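Local atomic coordinates of Mlr6093 protein (Mesorhizobium loti, PDB entry 2QJ8), a protein that probably acts as a zinc-dependent hydrolase of the aspartoacylase and succinylglutamate desuccinylase family, cleaving linear amide or ester bonds. Residues I300-K305 / A324-P329; H156-I161 / L194-G199; V168-A173 / I229-V234. All blocks are in the same frame, centred on the assembly; numbering follows the deposited sequence.

Interaction 1: I300-K305 / A324-P329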
loop_
_atom_site.group_PDB
_atom_site.type_symbol
_atom_site.label_atom_id
_atom_site.label_comp_id
_atom_site.label_asym_id
_atom_site.label_seq_id
_atom_site.Cartn_x
_atom_site.Cartn_y
_atom_site.Cartn_z
ATOM N N ILE A 300 -16.062 -4.626 14.994
ATOM C CA ILE A 300 -16.006 -5.881 14.225
ATOM C C ILE A 300 -15.167 -6.849 15.091
ATOM O O ILE A 300 -13.958 -6.658 15.252
ATOM C CB ILE A 300 -15.402 -5.682 12.809
ATOM C CG1 ILE A 300 -16.179 -4.609 12.016
ATOM C CG2 ILE A 300 -15.375 -7.038 12.060
ATOM C CD1 ILE A 300 -15.576 -4.232 10.720
ATOM N N ARG A 301 -15.820 -7.869 15.659
ATOM C CA ARG A 301 -15.182 -8.774 16.616
ATOM C C ARG A 301 -14.864 -10.198 16.118
ATOM O O ARG A 301 -15.601 -10.768 15.298
ATOM C CB ARG A 301 -16.069 -8.877 17.853
ATOM C CG ARG A 301 -16.205 -7.594 18.649
ATOM C CD ARG A 301 -17.280 -7.707 19.709
ATOM N NE ARG A 301 -17.418 -6.426 20.401
ATOM C CZ ARG A 301 -16.739 -6.034 21.483
ATOM N NH1 ARG A 301 -15.832 -6.797 22.070
ATOM N NH2 ARG A 301 -16.956 -4.825 21.993
ATOM N N ALA A 302 -13.768 -10.753 16.645
ATOM C CA ALA A 302 -13.351 -12.130 16.391
ATOM C C ALA A 302 -14.403 -13.115 16.960
ATOM O O ALA A 302 -14.906 -12.946 18.081
ATOM C CB ALA A 302 -11.992 -12.405 17.033
ATOM N N GLN A 303 -14.737 -14.126 16.170
ATOM C CA GLN A 303 -15.693 -15.156 16.575
ATOM C C GLN A 303 -15.051 -16.317 17.334
ATOM O O GLN A 303 -15.767 -17.183 17.827
ATOM C CB GLN A 303 -16.465 -15.676 15.374
ATOM C CG GLN A 303 -17.269 -14.592 14.698
ATOM C CD GLN A 303 -18.123 -15.104 13.562
ATOM O OE1 GLN A 303 -18.754 -16.158 13.654
ATOM N NE2 GLN A 303 -18.175 -14.333 12.495
ATOM N N SER A 304 -13.720 -16.354 17.414
ATOM C CA SER A 304 -13.017 -17.385 18.161
ATOM C C SER A 304 -11.591 -16.947 18.421
ATOM O O SER A 304 -11.096 -15.991 17.807
ATOM C CB SER A 304 -12.980 -18.729 17.397
ATOM O OG SER A 304 -11.982 -18.719 16.400
ATOM N N LYS A 305 -10.932 -17.671 19.323
ATOM C CA LYS A 305 -9.541 -17.420 19.631
ATOM C C LYS A 305 -8.811 -17.803 18.364
ATOM O O LYS A 305 -9.024 -18.888 17.846
ATOM C CB LYS A 305 -9.064 -18.261 20.825
ATOM C CG LYS A 305 -7.634 -17.984 21.210
ATOM C CD LYS A 305 -7.195 -18.785 22.389
ATOM C CE LYS A 305 -5.738 -18.500 22.698
ATOM N NZ LYS A 305 -5.497 -17.078 23.076
ATOM N N ALA A 324 -10.778 -8.706 7.614
ATOM C CA ALA A 324 -9.745 -9.425 8.332
ATOM C C ALA A 324 -9.877 -10.930 8.080
ATOM O O ALA A 324 -10.994 -11.433 7.876
ATOM C CB ALA A 324 -9.819 -9.093 9.863
ATOM N N ILE A 325 -8.733 -11.616 8.034
ATOM C CA ILE A 325 -8.698 -13.070 7.900
ATOM C C ILE A 325 -7.953 -13.604 9.107
ATOM O O ILE A 325 -6.763 -13.336 9.289
ATOM C CB ILE A 325 -8.036 -13.546 6.621
ATOM C CG1 ILE A 325 -8.795 -12.980 5.417
ATOM C CG2 ILE A 325 -8.053 -15.080 6.569
ATOM C CD1 ILE A 325 -8.130 -13.259 4.157
ATOM N N LEU A 326 -8.686 -14.329 9.939
ATOM C CA LEU A 326 -8.168 -14.927 11.152
ATOM C C LEU A 326 -7.932 -16.400 10.810
ATOM O O LEU A 326 -8.492 -16.917 9.846
ATOM C CB LEU A 326 -9.159 -14.735 12.310
ATOM C CG LEU A 326 -9.168 -13.400 13.076
ATOM C CD1 LEU A 326 -8.782 -12.181 12.275
ATOM C CD2 LEU A 326 -10.500 -13.176 13.813
ATOM N N ALA A 327 -7.036 -17.037 11.545
ATOM C CA ALA A 327 -6.713 -18.440 11.332
ATOM C C ALA A 327 -6.463 -19.116 12.663
ATOM O O ALA A 327 -6.082 -18.467 13.650
ATOM C CB ALA A 327 -5.502 -18.568 10.426
ATOM N N ARG A 328 -6.672 -20.422 12.679
ATOM C CA ARG A 328 -6.477 -21.217 13.867
ATOM C C ARG A 328 -5.551 -22.353 13.584
ATOM O O ARG A 328 -5.555 -22.858 12.483
ATOM C CB ARG A 328 -7.802 -21.795 14.298
ATOM C CG ARG A 328 -8.832 -20.753 14.577
ATOM C CD ARG A 328 -10.089 -21.426 15.019
ATOM N NE ARG A 328 -11.247 -20.846 14.375
ATOM C CZ ARG A 328 -12.490 -21.320 14.478
ATOM N NH1 ARG A 328 -12.769 -22.389 15.241
ATOM N NH2 ARG A 328 -13.476 -20.691 13.830
ATOM N N PRO A 329 -4.796 -22.810 14.601
ATOM C CA PRO A 329 -3.877 -23.920 14.343
ATOM C C PRO A 329 -4.609 -25.221 13.975
ATOM O O PRO A 329 -5.682 -25.495 14.508
ATOM C CB PRO A 329 -3.142 -24.076 15.670
ATOM C CG PRO A 329 -4.066 -23.534 16.661
ATOM C CD PRO A 329 -4.774 -22.413 16.015
#
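Ala302 and Leu326 meet where the turn after strand 298-301 passes over the C-terminal half of strand 322-329. Strand 298-301 is an edge strand of a four-stranded antiparallel sheet, while strand 322-329 pairs antiparallel with strands 250-261 and 306-312, and the contact joins the two. The apolar part is one methyl against another: CB of Ala302 stands 3.6 Å from CD2 of Leu326. Ala302 also packs on Val284 and Leu326 on Leu260, so both methyls are buried, between strands 283-288 and 250-261.

The polar end is different in kind. Ser304 OG lies over one face of the Arg328 guanidinium, 3.0 Å above its plane and offset toward the rim. Its 3.0 Å approach to Arg328 NE has a poor angle for a hydrogen bond, consistent with a hydroxyl lying above the flat group. NE is engaged elsewhere, in a salt bridge to Asp258. Shortening Arg328 to an alanine is likely to leave Asp258 without its cationic mate and the Ser304 hydroxyl without the flat group it lies over.

The aliphatic base of the same arginine touches backbone: CG of Arg328, placed beside its own N (chi1 -59°), comes within 3.8 Å of Lys305 O.

Interaction 2: H156-I161 / L194-G199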
loop_
_atom_site.group_PDB
_atom_site.type_symbol
_atom_site.label_atom_id
_atom_site.label_comp_id
_atom_site.label_asym_id
_atom_site.label_seq_id
_atom_site.Cartn_x
_atom_site.Cartn_y
_atom_site.Cartn_z
ATOM N N HIS A 156 -4.977 -24.461 -0.876
ATOM C CA HIS A 156 -6.400 -24.702 -1.043
ATOM C C HIS A 156 -6.675 -26.235 -1.007
ATOM O O HIS A 156 -6.057 -26.978 -1.781
ATOM C CB HIS A 156 -6.863 -24.087 -2.369
ATOM C CG HIS A 156 -8.345 -24.087 -2.538
ATOM N ND1 HIS A 156 -9.081 -25.246 -2.666
ATOM C CD2 HIS A 156 -9.231 -23.069 -2.605
ATOM C CE1 HIS A 156 -10.356 -24.939 -2.805
ATOM N NE2 HIS A 156 -10.471 -23.626 -2.778
ATOM N N PRO A 157 -7.517 -26.723 -0.071
ATOM C CA PRO A 157 -7.866 -28.140 -0.040
ATOM C C PRO A 157 -8.470 -28.686 -1.338
ATOM O O PRO A 157 -9.289 -28.010 -1.970
ATOM C CB PRO A 157 -8.901 -28.211 1.084
ATOM C CG PRO A 157 -8.546 -27.118 1.960
ATOM C CD PRO A 157 -8.108 -26.025 1.086
ATOM N N ILE A 158 -8.006 -29.862 -1.751
ATOM C CA ILE A 158 -8.491 -30.550 -2.954
ATOM C C ILE A 158 -8.763 -32.029 -2.640
ATOM O O ILE A 158 -8.190 -32.585 -1.687
ATOM C CB ILE A 158 -7.538 -30.355 -4.166
ATOM C CG1 ILE A 158 -6.170 -31.015 -3.935
ATOM C CG2 ILE A 158 -7.413 -28.824 -4.480
ATOM C CD1 ILE A 158 -5.322 -31.107 -5.180
ATOM N N ALA A 159 -9.637 -32.646 -3.444
ATOM C CA ALA A 159 -10.078 -34.024 -3.230
ATOM C C ALA A 159 -9.023 -35.084 -3.507
ATOM O O ALA A 159 -9.108 -36.169 -2.914
ATOM C CB ALA A 159 -11.368 -34.321 -4.037
ATOM N N ASP A 160 -8.064 -34.799 -4.397
ATOM C CA ASP A 160 -6.980 -35.754 -4.703
ATOM C C ASP A 160 -5.960 -35.708 -3.547
ATOM O O ASP A 160 -5.161 -34.761 -3.443
ATOM C CB ASP A 160 -6.340 -35.458 -6.043
ATOM C CG ASP A 160 -5.446 -36.558 -6.492
ATOM O OD1 ASP A 160 -4.312 -36.612 -6.003
ATOM O OD2 ASP A 160 -5.888 -37.381 -7.327
ATOM N N ILE A 161 -5.987 -36.758 -2.725
ATOM C CA ILE A 161 -5.215 -36.840 -1.474
ATOM C C ILE A 161 -3.700 -36.782 -1.689
ATOM O O ILE A 161 -3.037 -36.011 -1.023
ATOM C CB ILE A 161 -5.585 -38.085 -0.641
ATOM C CG1 ILE A 161 -7.076 -38.077 -0.249
ATOM C CG2 ILE A 161 -4.737 -38.139 0.629
ATOM C CD1 ILE A 161 -7.622 -39.453 0.192
ATOM N N LEU A 194 -3.684 -25.659 -13.678
ATOM C CA LEU A 194 -2.484 -26.348 -13.219
ATOM C C LEU A 194 -2.746 -27.524 -12.309
ATOM O O LEU A 194 -2.156 -28.592 -12.465
ATOM C CB LEU A 194 -1.543 -25.376 -12.517
ATOM C CG LEU A 194 -0.724 -24.401 -13.364
ATOM C CD1 LEU A 194 -1.473 -23.914 -14.571
ATOM C CD2 LEU A 194 -0.291 -23.269 -12.448
ATOM N N VAL A 195 -3.602 -27.302 -11.339
ATOM C CA VAL A 195 -3.963 -28.323 -10.362
ATOM C C VAL A 195 -4.904 -29.387 -10.919
ATOM O O VAL A 195 -4.543 -30.562 -10.989
ATOM C CB VAL A 195 -4.597 -27.681 -9.088
ATOM C CG1 VAL A 195 -5.043 -28.758 -8.057
ATOM C CG2 VAL A 195 -3.620 -26.677 -8.476
ATOM N N HIS A 196 -6.106 -29.000 -11.314
ATOM C CA HIS A 196 -7.087 -30.001 -11.698
ATOM C C HIS A 196 -6.880 -30.574 -13.089
ATOM O O HIS A 196 -6.881 -31.799 -13.257
ATOM C CB HIS A 196 -8.530 -29.493 -11.547
ATOM C CG HIS A 196 -8.898 -29.121 -10.144
ATOM N ND1 HIS A 196 -8.616 -29.919 -9.055
ATOM C CD2 HIS A 196 -9.544 -28.037 -9.656
ATOM C CE1 HIS A 196 -9.050 -29.329 -7.957
ATOM N NE2 HIS A 196 -9.620 -28.185 -8.294
ATOM N N ARG A 197 -6.718 -29.710 -14.079
ATOM C CA ARG A 197 -6.566 -30.173 -15.457
ATOM C C ARG A 197 -5.212 -30.863 -15.698
ATOM O O ARG A 197 -5.187 -31.916 -16.326
ATOM C CB ARG A 197 -6.804 -29.014 -16.427
ATOM C CG ARG A 197 -6.505 -29.252 -17.901
ATOM C CD ARG A 197 -7.565 -29.953 -18.619
ATOM N NE ARG A 197 -8.745 -29.106 -18.784
ATOM C CZ ARG A 197 -9.775 -29.378 -19.583
ATOM N NH1 ARG A 197 -9.801 -30.477 -20.352
ATOM N NH2 ARG A 197 -10.794 -28.524 -19.625
ATOM N N GLN A 198 -4.116 -30.282 -15.186
ATOM C CA GLN A 198 -2.753 -30.775 -15.441
ATOM C C GLN A 198 -2.104 -31.608 -14.342
ATOM O O GLN A 198 -1.080 -32.225 -14.593
ATOM C CB GLN A 198 -1.840 -29.616 -15.833
ATOM C CG GLN A 198 -2.279 -28.971 -17.127
ATOM C CD GLN A 198 -1.382 -27.868 -17.581
ATOM O OE1 GLN A 198 -0.265 -27.676 -17.075
ATOM N NE2 GLN A 198 -1.859 -27.126 -18.551
ATOM N N GLY A 199 -2.670 -31.619 -13.143
ATOM C CA GLY A 199 -2.156 -32.454 -12.072
ATOM C C GLY A 199 -0.768 -32.095 -11.616
ATOM O O GLY A 199 0.019 -32.976 -11.259
#
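Ile158 faces Val195 and His196 across a separation in which the closest CA atoms, those of Ile158 and His196, are 8.9 Å apart, so only side chains bridge it. Residues 156-161 run as an irregular connection from strand 152-155 into helix 161-172, and Asp160 is the N-cap of that helix, its OD1 accepting from the backbone N of Gln163. Across from it, helix 190-197 finishes with a wider pi-type turn; Gly199, at positive phi, leaves the helix, and its N makes a weak bond of 3.0 Å back to Val195 O.

Ile158 splits its side chain between two partners. With chi1 at 65°, CG1 sits between the backbone N and the carbonyl carbon and carries CD1 to CG1 of Val195, 3.7 Å away; these two side chains meet tip to tip. The other branch, CG2, comes obliquely to the His196 ring, 3.9 Å from CE1, the two side chains running alongside in opposing senses. Phe191 and Met164 also touch Ile158, while Phe202 touches Val195.

Within the connection, a bond of 2.9 Å from ND1 of His156 to O of Pro157 ties the histidine to the next residue; it is bent to 137° at the hydrogen and approaches from above the carbonyl plane. NE2 of His156 bonds to the backbone N of Asn185.

The arrangement is a small side-chain contact between a strand-to-helix connection and the last turn of helix 190-197, within the aspartoacylase-type catalytic domain of the zinc exopeptidase clan.

Interaction 3: V168-A173 / I229-V234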
loop_
_atom_site.group_PDB
_atom_site.type_symbol
_atom_site.label_atom_id
_atom_site.label_comp_id
_atom_site.label_asym_id
_atom_site.label_seq_id
_atom_site.Cartn_x
_atom_site.Cartn_y
_atom_site.Cartn_z
ATOM N N VAL A 168 1.234 -29.694 -0.163
ATOM C CA VAL A 168 1.293 -29.156 1.193
ATOM C C VAL A 168 2.680 -29.409 1.795
ATOM O O VAL A 168 3.226 -28.517 2.400
ATOM C CB VAL A 168 0.149 -29.726 2.091
ATOM C CG1 VAL A 168 0.368 -29.396 3.545
ATOM C CG2 VAL A 168 -1.212 -29.206 1.619
ATOM N N SER A 169 3.263 -30.583 1.576
ATOM C CA SER A 169 4.611 -30.880 2.082
ATOM C C SER A 169 5.684 -29.964 1.492
ATOM O O SER A 169 6.520 -29.426 2.232
ATOM C CB SER A 169 4.982 -32.328 1.827
ATOM O OG SER A 169 4.140 -33.168 2.606
ATOM N N ILE A 170 5.641 -29.795 0.176
ATOM C CA ILE A 170 6.555 -28.893 -0.516
ATOM C C ILE A 170 6.412 -27.456 0.036
ATOM O O ILE A 170 7.419 -26.821 0.344
ATOM C CB ILE A 170 6.378 -28.908 -2.049
ATOM C CG1 ILE A 170 6.749 -30.288 -2.626
ATOM C CG2 ILE A 170 7.294 -27.826 -2.679
ATOM C CD1 ILE A 170 6.483 -30.464 -4.153
ATOM N N SER A 171 5.171 -27.000 0.199
ATOM C CA SER A 171 4.859 -25.675 0.735
ATOM C C SER A 171 5.413 -25.449 2.145
ATOM O O SER A 171 6.013 -24.423 2.408
ATOM C CB SER A 171 3.353 -25.457 0.725
ATOM O OG SER A 171 2.854 -25.451 -0.606
ATOM N N LYS A 172 5.221 -26.416 3.030
ATOM C CA LYS A 172 5.747 -26.365 4.393
ATOM C C LYS A 172 7.276 -26.309 4.454
ATOM O O LYS A 172 7.822 -25.654 5.344
ATOM C CB LYS A 172 5.236 -27.563 5.214
ATOM C CG LYS A 172 3.752 -27.468 5.584
ATOM C CD LYS A 172 3.278 -28.748 6.300
ATOM C CE LYS A 172 1.810 -28.650 6.719
ATOM N NZ LYS A 172 1.267 -29.934 7.290
ATOM N N ALA A 173 7.937 -26.990 3.504
ATOM C CA ALA A 173 9.394 -26.979 3.342
ATOM C C ALA A 173 9.999 -25.590 2.991
ATOM O O ALA A 173 11.208 -25.444 3.066
ATOM C CB ALA A 173 9.844 -28.032 2.288
ATOM N N ILE A 229 15.505 -25.659 -2.532
ATOM C CA ILE A 229 16.239 -26.760 -1.946
ATOM C C ILE A 229 15.319 -27.978 -1.837
ATOM O O ILE A 229 15.656 -29.046 -2.334
ATOM C CB ILE A 229 16.810 -26.399 -0.555
ATOM C CG1 ILE A 229 17.928 -25.363 -0.682
ATOM C CG2 ILE A 229 17.369 -27.645 0.150
ATOM C CD1 ILE A 229 18.312 -24.729 0.646
ATOM N N ALA A 230 14.131 -27.796 -1.264
ATOM C CA ALA A 230 13.140 -28.875 -1.154
ATOM C C ALA A 230 12.741 -29.489 -2.515
ATOM O O ALA A 230 12.363 -30.643 -2.592
ATOM C CB ALA A 230 11.890 -28.369 -0.418
ATOM N N LEU A 231 12.820 -28.709 -3.583
ATOM C CA LEU A 231 12.523 -29.212 -4.925
ATOM C C LEU A 231 13.738 -29.876 -5.598
ATOM O O LEU A 231 13.605 -30.378 -6.702
ATOM C CB LEU A 231 11.991 -28.066 -5.793
ATOM C CG LEU A 231 10.607 -27.536 -5.428
ATOM C CD1 LEU A 231 10.425 -26.191 -6.024
ATOM C CD2 LEU A 231 9.517 -28.529 -5.875
ATOM N N GLY A 232 14.905 -29.882 -4.949
ATOM C CA GLY A 232 16.109 -30.439 -5.510
ATOM C C GLY A 232 16.789 -29.626 -6.596
ATOM O O GLY A 232 17.602 -30.174 -7.338
ATOM N N LEU A 233 16.507 -28.326 -6.671
ATOM C CA LEU A 233 17.070 -27.455 -7.706
ATOM C C LEU A 233 18.288 -26.649 -7.257
ATOM O O LEU A 233 19.082 -26.252 -8.078
ATOM C CB LEU A 233 15.997 -26.508 -8.215
ATOM C CG LEU A 233 14.931 -27.146 -9.106
ATOM C CD1 LEU A 233 13.677 -26.289 -9.181
ATOM C CD2 LEU A 233 15.490 -27.430 -10.507
ATOM N N VAL A 234 18.398 -26.393 -5.965
ATOM C CA VAL A 234 19.503 -25.661 -5.363
ATOM C C VAL A 234 19.970 -26.536 -4.203
ATOM O O VAL A 234 19.158 -27.138 -3.501
ATOM C CB VAL A 234 18.986 -24.271 -4.920
ATOM C CG1 VAL A 234 19.960 -23.539 -4.058
ATOM C CG2 VAL A 234 18.619 -23.441 -6.170
#
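Ile170 and Ala173, one helical turn apart near the C-terminal end of helix 161-172, supply the contact with the end of helix 218-230.

Ile170 comes first. It offers two methyls to one: CG2, anti to the backbone N, and CD1 each lie 4.0 Å from CD2 of Leu231, at ordinary van der Waals range. The two side chains cross at about a right angle, and Leu231 bends its end toward Ile170 although its CB starts off to one side.

The next turn is regular, as the backbone bonds from Lys172 N to Val168 O (3.0 Å) and then from Ala173 N to Ser169 O (3.1 Å) attest. At Ala173 the approach is closer. CB of Ala173 stands 3.4 Å from CB of Ala230, tighter than usual for two methyl carbons, where the CA atoms are 6.2 Å apart. Just beyond, Gly232 ends helix 218-230 in a Schellman motif, its N bonded to Ile229 O at 2.8 Å.

The chain past Gly232 goes on to pack on helix 60-75, where Val234 touches Trp71 and Leu72. Next to this near-surface meeting of two helix ends, Ile170 also rests on Thr201 and Ile203 of strand 201-208, and Ser171 touches Ile153 of strand 152-155.

Interactions 2 and 3 both fall within the catalytic-domain range and share helix 161-172: residues 156-161 lead into it, and residues 168-173 include its last turn. Strand 201-208 is touched from both contacts. Their centres are 18 Å apart, with nearest atoms about 6 Å apart, and their segments alternate along the chain, so neither contact closes before the other opens. Interaction 1 comes later in sequence, after both have closed, in the C-terminal strands; its centre is 27 Å from that of interaction 2 and 29 Å from that of interaction 3. Strand 322-329 pairs with strand 250-261, which in turn pairs with strand 178-182, thereby linking the C-terminal part to the catalytic domain.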